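Side-chain contacts in proline iminopeptidase-related protein (Thermus thermophilus, PDB 2YYS), which is of unknown function, but belongs to the S33 peptidase family of alpha/beta hydrolases and so probably has peptidase activity: residues A[7-11]-A[12-16]; A[164-167]-A[168-171]; A[267-270]-A[271-275]. One frame throughout, in Å; residues are numbered along the deposited sequence.

Interaction 1. Residues A[7-11]-A[12-16]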
loop_
_atom_site.group_PDB
_atom_site.type_symbol
_atom_site.label_atom_id
_atom_site.label_comp_id
_atom_site.label_asym_id
_atom_site.label_seq_id
_atom_site.Cartn_x
_atom_site.Cartn_y
_atom_site.Cartn_z
ATOM N N TYR A 7 -19.262 3.341 -8.372
ATOM C CA TYR A 7 -18.215 3.996 -9.123
ATOM C C TYR A 7 -18.359 5.481 -8.843
ATOM O O TYR A 7 -19.435 6.042 -9.005
ATOM C CB TYR A 7 -18.377 3.729 -10.625
ATOM C CG TYR A 7 -17.696 2.491 -11.159
ATOM C CD1 TYR A 7 -17.092 1.563 -10.328
ATOM C CD2 TYR A 7 -17.657 2.251 -12.525
ATOM C CE1 TYR A 7 -16.452 0.439 -10.848
ATOM C CE2 TYR A 7 -17.024 1.133 -13.048
ATOM C CZ TYR A 7 -16.424 0.233 -12.210
ATOM O OH TYR A 7 -15.792 -0.864 -12.741
ATOM N N VAL A 8 -17.268 6.103 -8.421
ATOM C CA VAL A 8 -17.226 7.534 -8.161
ATOM C C VAL A 8 -16.348 8.205 -9.217
ATOM O O VAL A 8 -15.150 7.931 -9.273
ATOM C CB VAL A 8 -16.639 7.809 -6.771
ATOM C CG1 VAL A 8 -16.522 9.290 -6.531
ATOM C CG2 VAL A 8 -17.494 7.148 -5.690
ATOM N N PRO A 9 -16.936 9.076 -10.047
ATOM C CA PRO A 9 -16.152 9.890 -10.981
ATOM C C PRO A 9 -15.209 10.844 -10.261
ATOM O O PRO A 9 -15.604 11.517 -9.312
ATOM C CB PRO A 9 -17.219 10.685 -11.762
ATOM C CG PRO A 9 -18.498 9.923 -11.565
ATOM C CD PRO A 9 -18.384 9.339 -10.182
ATOM N N VAL A 10 -13.975 10.883 -10.735
ATOM C CA VAL A 10 -12.917 11.694 -10.156
ATOM C C VAL A 10 -12.304 12.651 -11.214
ATOM O O VAL A 10 -11.369 13.380 -10.918
ATOM C CB VAL A 10 -11.891 10.736 -9.455
ATOM C CG1 VAL A 10 -10.464 11.183 -9.565
ATOM C CG2 VAL A 10 -12.270 10.544 -7.989
ATOM N N GLY A 11 -12.885 12.704 -12.417
ATOM C CA GLY A 11 -12.393 13.552 -13.496
ATOM C C GLY A 11 -11.777 12.742 -14.621
ATOM O O GLY A 11 -12.415 12.476 -15.640
ATOM N N GLU A 12 -10.528 12.338 -14.439
ATOM C CA GLU A 12 -9.852 11.514 -15.435
ATOM C C GLU A 12 -10.244 10.031 -15.351
ATOM O O GLU A 12 -9.980 9.276 -16.290
ATOM C CB GLU A 12 -8.333 11.633 -15.292
ATOM C CG GLU A 12 -7.788 13.056 -15.326
ATOM C CD GLU A 12 -6.318 13.115 -15.736
ATOM O OE1 GLU A 12 -5.442 12.671 -14.956
ATOM O OE2 GLU A 12 -6.036 13.601 -16.852
ATOM N N ALA A 13 -10.865 9.617 -14.244
ATOM C CA ALA A 13 -11.134 8.198 -13.979
ATOM C C ALA A 13 -12.410 7.998 -13.174
ATOM O O ALA A 13 -12.882 8.928 -12.539
ATOM C CB ALA A 13 -9.962 7.590 -13.218
ATOM N N GLU A 14 -12.946 6.776 -13.187
ATOM C CA GLU A 14 -14.007 6.375 -12.263
ATOM C C GLU A 14 -13.476 5.261 -11.395
ATOM O O GLU A 14 -13.018 4.231 -11.895
ATOM C CB GLU A 14 -15.277 5.909 -12.988
ATOM C CG GLU A 14 -15.959 7.039 -13.734
ATOM C CD GLU A 14 -17.423 6.795 -14.041
ATOM O OE1 GLU A 14 -18.166 6.283 -13.188
ATOM O OE2 GLU A 14 -17.841 7.162 -15.154
ATOM N N LEU A 15 -13.541 5.486 -10.090
ATOM C CA LEU A 15 -12.981 4.581 -9.100
ATOM C C LEU A 15 -14.051 3.693 -8.470
ATOM O O LEU A 15 -15.130 4.152 -8.121
ATOM C CB LEU A 15 -12.275 5.382 -8.010
ATOM C CG LEU A 15 -11.247 6.424 -8.456
ATOM C CD1 LEU A 15 -10.683 7.151 -7.258
ATOM C CD2 LEU A 15 -10.126 5.812 -9.254
ATOM N N TYR A 16 -13.736 2.409 -8.340
ATOM C CA TYR A 16 -14.511 1.499 -7.512
ATOM C C TYR A 16 -14.270 1.861 -6.040
ATOM O O TYR A 16 -13.138 1.844 -5.564
ATOM C CB TYR A 16 -14.130 0.044 -7.787
ATOM C CG TYR A 16 -14.848 -0.895 -6.876
ATOM C CD1 TYR A 16 -16.135 -1.354 -7.174
ATOM C CD2 TYR A 16 -14.249 -1.319 -5.697
ATOM C CE1 TYR A 16 -16.794 -2.220 -6.305
ATOM C CE2 TYR A 16 -14.893 -2.151 -4.835
ATOM C CZ TYR A 16 -16.168 -2.609 -5.129
ATOM O OH TYR A 16 -16.791 -3.444 -4.217
HETATM O O HOH W 1 -20.305 6.658 -11.648
HETATM O O HOH W 2 -14.571 10.761 -14.255
#

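Interaction 2. Residues A[164-167]-A[168-171]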
loop_
_atom_site.group_PDB
_atom_site.type_symbol
_atom_site.label_atom_id
_atom_site.label_comp_id
_atom_site.label_asym_id
_atom_site.label_seq_id
_atom_site.Cartn_x
_atom_site.Cartn_y
_atom_site.Cartn_z
ATOM N N LYS A 164 6.078 -14.079 -10.425
ATOM C CA LYS A 164 5.260 -14.632 -9.341
ATOM C C LYS A 164 6.092 -15.497 -8.387
ATOM O O LYS A 164 5.951 -15.385 -7.174
ATOM C CB LYS A 164 4.083 -15.443 -9.882
ATOM C CG LYS A 164 3.178 -16.027 -8.788
ATOM C CD LYS A 164 2.021 -16.843 -9.376
ATOM C CE LYS A 164 1.028 -17.288 -8.289
ATOM N NZ LYS A 164 1.613 -18.232 -7.286
ATOM N N ALA A 165 6.950 -16.355 -8.938
ATOM C CA ALA A 165 7.806 -17.205 -8.115
ATOM C C ALA A 165 8.754 -16.386 -7.223
ATOM O O ALA A 165 8.962 -16.722 -6.060
ATOM C CB ALA A 165 8.603 -18.184 -8.998
ATOM N N LEU A 166 9.325 -15.313 -7.763
ATOM C CA LEU A 166 10.246 -14.491 -6.986
ATOM C C LEU A 166 9.505 -13.686 -5.924
ATOM O O LEU A 166 9.909 -13.664 -4.772
ATOM C CB LEU A 166 11.039 -13.558 -7.891
ATOM C CG LEU A 166 12.043 -14.215 -8.833
ATOM C CD1 LEU A 166 12.627 -13.161 -9.763
ATOM C CD2 LEU A 166 13.154 -14.922 -8.091
ATOM N N PHE A 167 8.428 -13.016 -6.311
ATOM C CA PHE A 167 7.659 -12.223 -5.350
ATOM C C PHE A 167 7.051 -13.117 -4.264
ATOM O O PHE A 167 6.989 -12.714 -3.114
ATOM C CB PHE A 167 6.578 -11.370 -6.042
ATOM C CG PHE A 167 7.090 -10.049 -6.581
ATOM C CD1 PHE A 167 7.440 -9.013 -5.720
ATOM C CD2 PHE A 167 7.224 -9.846 -7.946
ATOM C CE1 PHE A 167 7.915 -7.798 -6.217
ATOM C CE2 PHE A 167 7.696 -8.636 -8.447
ATOM C CZ PHE A 167 8.040 -7.613 -7.585
ATOM N N ASP A 168 6.643 -14.338 -4.618
ATOM C CA ASP A 168 6.043 -15.264 -3.647
ATOM C C ASP A 168 7.057 -15.607 -2.539
ATOM O O ASP A 168 6.712 -15.678 -1.358
ATOM C CB ASP A 168 5.587 -16.574 -4.319
ATOM C CG ASP A 168 4.198 -16.479 -4.991
ATOM O OD1 ASP A 168 3.513 -15.429 -4.915
ATOM O OD2 ASP A 168 3.718 -17.451 -5.631
ATOM N N ARG A 169 8.310 -15.804 -2.941
ATOM C CA ARG A 169 9.390 -16.109 -2.000
ATOM C C ARG A 169 9.646 -14.946 -1.035
ATOM O O ARG A 169 9.786 -15.142 0.179
ATOM C CB ARG A 169 10.668 -16.445 -2.768
ATOM C CG ARG A 169 11.542 -17.462 -2.100
ATOM C CD ARG A 169 12.693 -17.966 -2.989
ATOM N NE ARG A 169 12.144 -18.665 -4.140
ATOM C CZ ARG A 169 12.600 -18.597 -5.385
ATOM N NH1 ARG A 169 13.665 -17.871 -5.716
ATOM N NH2 ARG A 169 11.970 -19.289 -6.315
ATOM N N LEU A 170 9.704 -13.738 -1.581
ATOM C CA LEU A 170 9.883 -12.536 -0.771
ATOM C C LEU A 170 8.683 -12.293 0.148
ATOM O O LEU A 170 8.841 -11.936 1.310
ATOM C CB LEU A 170 10.117 -11.318 -1.672
ATOM C CG LEU A 170 11.346 -11.387 -2.574
ATOM C CD1 LEU A 170 11.500 -10.082 -3.329
ATOM C CD2 LEU A 170 12.623 -11.684 -1.791
ATOM N N MET A 171 7.485 -12.522 -0.372
ATOM C CA MET A 171 6.253 -12.156 0.340
ATOM C C MET A 171 5.729 -13.158 1.379
ATOM O O MET A 171 5.098 -12.755 2.367
ATOM C CB MET A 171 5.139 -11.898 -0.668
ATOM C CG MET A 171 5.297 -10.603 -1.458
ATOM S SD MET A 171 3.891 -10.337 -2.502
ATOM C CE MET A 171 4.213 -8.729 -3.138
#

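Interaction 3. Residues A[267-270]-A[271-275]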
loop_
_atom_site.group_PDB
_atom_site.type_symbol
_atom_site.label_atom_id
_atom_site.label_comp_id
_atom_site.label_asym_id
_atom_site.label_seq_id
_atom_site.Cartn_x
_atom_site.Cartn_y
_atom_site.Cartn_z
ATOM N N GLU A 267 -2.512 -6.683 17.777
ATOM C CA GLU A 267 -1.902 -5.885 18.835
ATOM C C GLU A 267 -1.193 -4.641 18.260
ATOM O O GLU A 267 -1.406 -3.529 18.738
ATOM C CB GLU A 267 -0.929 -6.755 19.647
ATOM C CG GLU A 267 0.012 -6.009 20.584
ATOM C CD GLU A 267 0.949 -6.954 21.344
ATOM O OE1 GLU A 267 1.720 -7.720 20.701
ATOM O OE2 GLU A 267 0.910 -6.930 22.591
ATOM N N ALA A 268 -0.365 -4.829 17.236
ATOM C CA ALA A 268 0.393 -3.716 16.665
ATOM C C ALA A 268 -0.519 -2.729 15.945
ATOM O O ALA A 268 -0.321 -1.527 16.032
ATOM C CB ALA A 268 1.469 -4.223 15.724
ATOM N N PHE A 269 -1.528 -3.234 15.248
ATOM C CA PHE A 269 -2.405 -2.373 14.458
ATOM C C PHE A 269 -3.283 -1.524 15.374
ATOM O O PHE A 269 -3.450 -0.325 15.132
ATOM C CB PHE A 269 -3.249 -3.201 13.486
ATOM C CG PHE A 269 -3.938 -2.395 12.421
ATOM C CD1 PHE A 269 -3.233 -1.494 11.637
ATOM C CD2 PHE A 269 -5.297 -2.550 12.192
ATOM C CE1 PHE A 269 -3.868 -0.762 10.653
ATOM C CE2 PHE A 269 -5.938 -1.812 11.205
ATOM C CZ PHE A 269 -5.219 -0.924 10.432
ATOM N N LYS A 270 -3.806 -2.138 16.440
ATOM C CA LYS A 270 -4.613 -1.419 17.425
ATOM C C LYS A 270 -3.805 -0.329 18.114
ATOM O O LYS A 270 -4.318 0.747 18.379
ATOM C CB LYS A 270 -5.196 -2.373 18.472
ATOM C CG LYS A 270 -6.421 -3.162 17.984
ATOM C CD LYS A 270 -6.958 -4.090 19.080
ATOM C CE LYS A 270 -8.479 -4.100 19.134
ATOM N NZ LYS A 270 -8.978 -5.142 20.090
ATOM N N GLU A 271 -2.543 -0.606 18.401
ATOM C CA GLU A 271 -1.656 0.400 18.962
ATOM C C GLU A 271 -1.475 1.556 17.958
ATOM O O GLU A 271 -1.573 2.719 18.329
ATOM C CB GLU A 271 -0.308 -0.243 19.338
ATOM C CG GLU A 271 0.786 0.732 19.747
ATOM C CD GLU A 271 2.104 0.050 20.100
ATOM O OE1 GLU A 271 2.537 -0.879 19.371
ATOM O OE2 GLU A 271 2.721 0.454 21.112
ATOM N N ALA A 272 -1.227 1.225 16.689
ATOM C CA ALA A 272 -1.048 2.235 15.637
ATOM C C ALA A 272 -2.291 3.128 15.479
ATOM O O ALA A 272 -2.175 4.343 15.365
ATOM C CB ALA A 272 -0.708 1.566 14.304
ATOM N N LEU A 273 -3.473 2.515 15.474
ATOM C CA LEU A 273 -4.720 3.262 15.342
ATOM C C LEU A 273 -4.924 4.223 16.508
ATOM O O LEU A 273 -5.311 5.358 16.303
ATOM C CB LEU A 273 -5.920 2.330 15.265
ATOM C CG LEU A 273 -6.061 1.515 13.988
ATOM C CD1 LEU A 273 -7.060 0.406 14.244
ATOM C CD2 LEU A 273 -6.496 2.385 12.803
ATOM N N ALA A 274 -4.681 3.745 17.727
ATOM C CA ALA A 274 -4.810 4.567 18.930
ATOM C C ALA A 274 -3.858 5.763 18.892
ATOM O O ALA A 274 -4.220 6.851 19.318
ATOM C CB ALA A 274 -4.565 3.725 20.197
ATOM N N ALA A 275 -2.664 5.560 18.344
ATOM C CA ALA A 275 -1.661 6.618 18.232
ATOM C C ALA A 275 -1.992 7.698 17.202
ATOM O O ALA A 275 -1.300 8.709 17.130
ATOM C CB ALA A 275 -0.292 6.015 17.916
#

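Interaction 1. Residues A[7-11]-A[12-16]
Y7 and Y16 sit side by side on one face of an antiparallel beta hairpin, strand 3-9 with strand 14-20, as a non-hydrogen-bonded pair; the hairpin forms one margin of the alpha/beta hydrolase sheet. The Y7 ring crosses the Y16 side chain at about a right angle, with Y7 CE1 3.9 Å from Y16 CB and near the plane of the Y16 ring. A chi1 of -89° sets Y7 CG beside its own backbone N and lays the ring along Y16, with Y7 CD1 3.8 Å from Y16 CA; Y7 OH bonds R65 O. A water donates to both Y7 O and E14 OE1, the latter at 2.7 Å, and so ties the carboxylate to the first strand. V8 and L15 form the hydrogen-bonded pair, V8 N to L15 O at 2.9 Å and L15 N to V8 O at 3.0 Å. The V8 side chain turns to the other side of the sheet, onto L88 and A91 of helix 78-91. P9 follows in a non-hydrogen-bonded pair with E14, whose aliphatic chain brings CG within 4.0 Å of P9 CA. V10 leaves the strand, yet its CG2 still meets L15 CD1 at 3.8 Å, and V10 also touches D84 and L87 of helix 78-91. At G11 phi is 110°, a backbone shape that would press any CB against the preceding carbonyl. The turn is closed at A13 O, which receives V10 N at 2.9 Å and also a hydrogen bond from a water that accepts from G11 N.

Interaction 2. Residues A[164-167]-A[168-171]
K164 and D168, one helical turn apart on helix 163-171, form an i to i+4 salt bridge with K164 NZ 2.8 Å from D168 OD2. The lysine approaches from the side of the other carboxylate oxygen, using the syn lone pair of OD2. Its first three torsions are extended and only the last bends, to -64°, which turns NZ toward the C-terminal side, onto the aspartate. E182 is a second anionic partner of K164 NZ. The most closely packed part lies along the backbone: K164 O accepts D168 N at 2.8 Å, and the D168 side chain folds over the same carbonyl, with D168 CB 3.1 Å from K164 O. Replacing D168 with an alanine would probably leave K164 without its partner in this helix and its ammonium group freer to swing, with E182 remaining as a counter-charge. F167 O is approached in the same way, receiving M171 N at 2.8 Å with M171 CG 3.2 Å from this F167 O. Beyond it the M171 chain runs extended, bringing its CE obliquely to the F167 ring, 4.1 Å from CD1. The R169 side is looser and exposed. R169 N reaches A165 O only in a weak 3.3 Å bond, and the guanidinium spreads with one face over that carbonyl oxygen, off centre and without a hydrogen bond to it; its salt bridge goes to E161. The helix belongs to the segment inserted between strands 119-125 and 221-226, where S33 enzymes carry their cap. L166, F167 and L170 rest on L138 of helix 131-141, L166 also reaches helix 150-160, and D168 touches R178 and E182 of helix 175-187.

Interaction 3. Residues A[267-270]-A[271-275]
F269 O and L273 N make the shortest of the four backbone hydrogen bonds, at 2.9 Å, in this piece of helix 262-274, a late helix packed on the alpha/beta hydrolase sheet. A272 N to A268 O and A274 N to K270 O continue the i to i+4 pattern at slightly greater lengths, and E271 N to E267 O is the longest at 3.2 Å. Among the charged side chains, E271 reaches R248 of strand 247-250 in a salt bridge, whereas K270 makes a long, weak ion pair with E266. Packing concentrates on the apolar pair F269 and L273, one turn apart. A methyl group of the leucine sits over one face of the phenylalanine ring in a CH-pi contact, with L273 CD1 4.3 Å from the ring centroid and 26° off its normal. Its nearest ring atom is F269 CE2, 3.9 Å away from L273 CD1. A chi1 of -70° turns L273 CG away from its own carbonyl carbon and up to the ring, where the two side chains meet at an oblique angle. L273 CG also lies against F269 O, at 3.4 Å, covering the carbonyl that L273 N already binds. The ring of F265, one turn earlier, meets F269 with planes about 20° apart. On the sheet side, F269, A272 and L273 pack on I123 of strand 119-125, F269 reaches L224 of strand 221-226, and E271, A272 and A275 lie against Y222 of that same strand.

The three contacts are separate and follow one another in series along the chain. Interactions 1 and 2 have centres about 32 Å apart, interactions 1 and 3 about 31 Å, and interactions 2 and 3 about 28 Å; even the closest atoms, between interactions 2 and 3, are about 16 Å apart. They sample different parts of the fold: an outer hairpin, a helix of the inserted region, and a late helix laid against the central sheet. The strands that bracket the insertion, 119-125 and 221-226, are also those that helix 262-274 packs against. Glycerol is found about 4 Å from the V8 side chain and, separately, about 4 Å from that of M171, probably from the crystallisation liquor in both places.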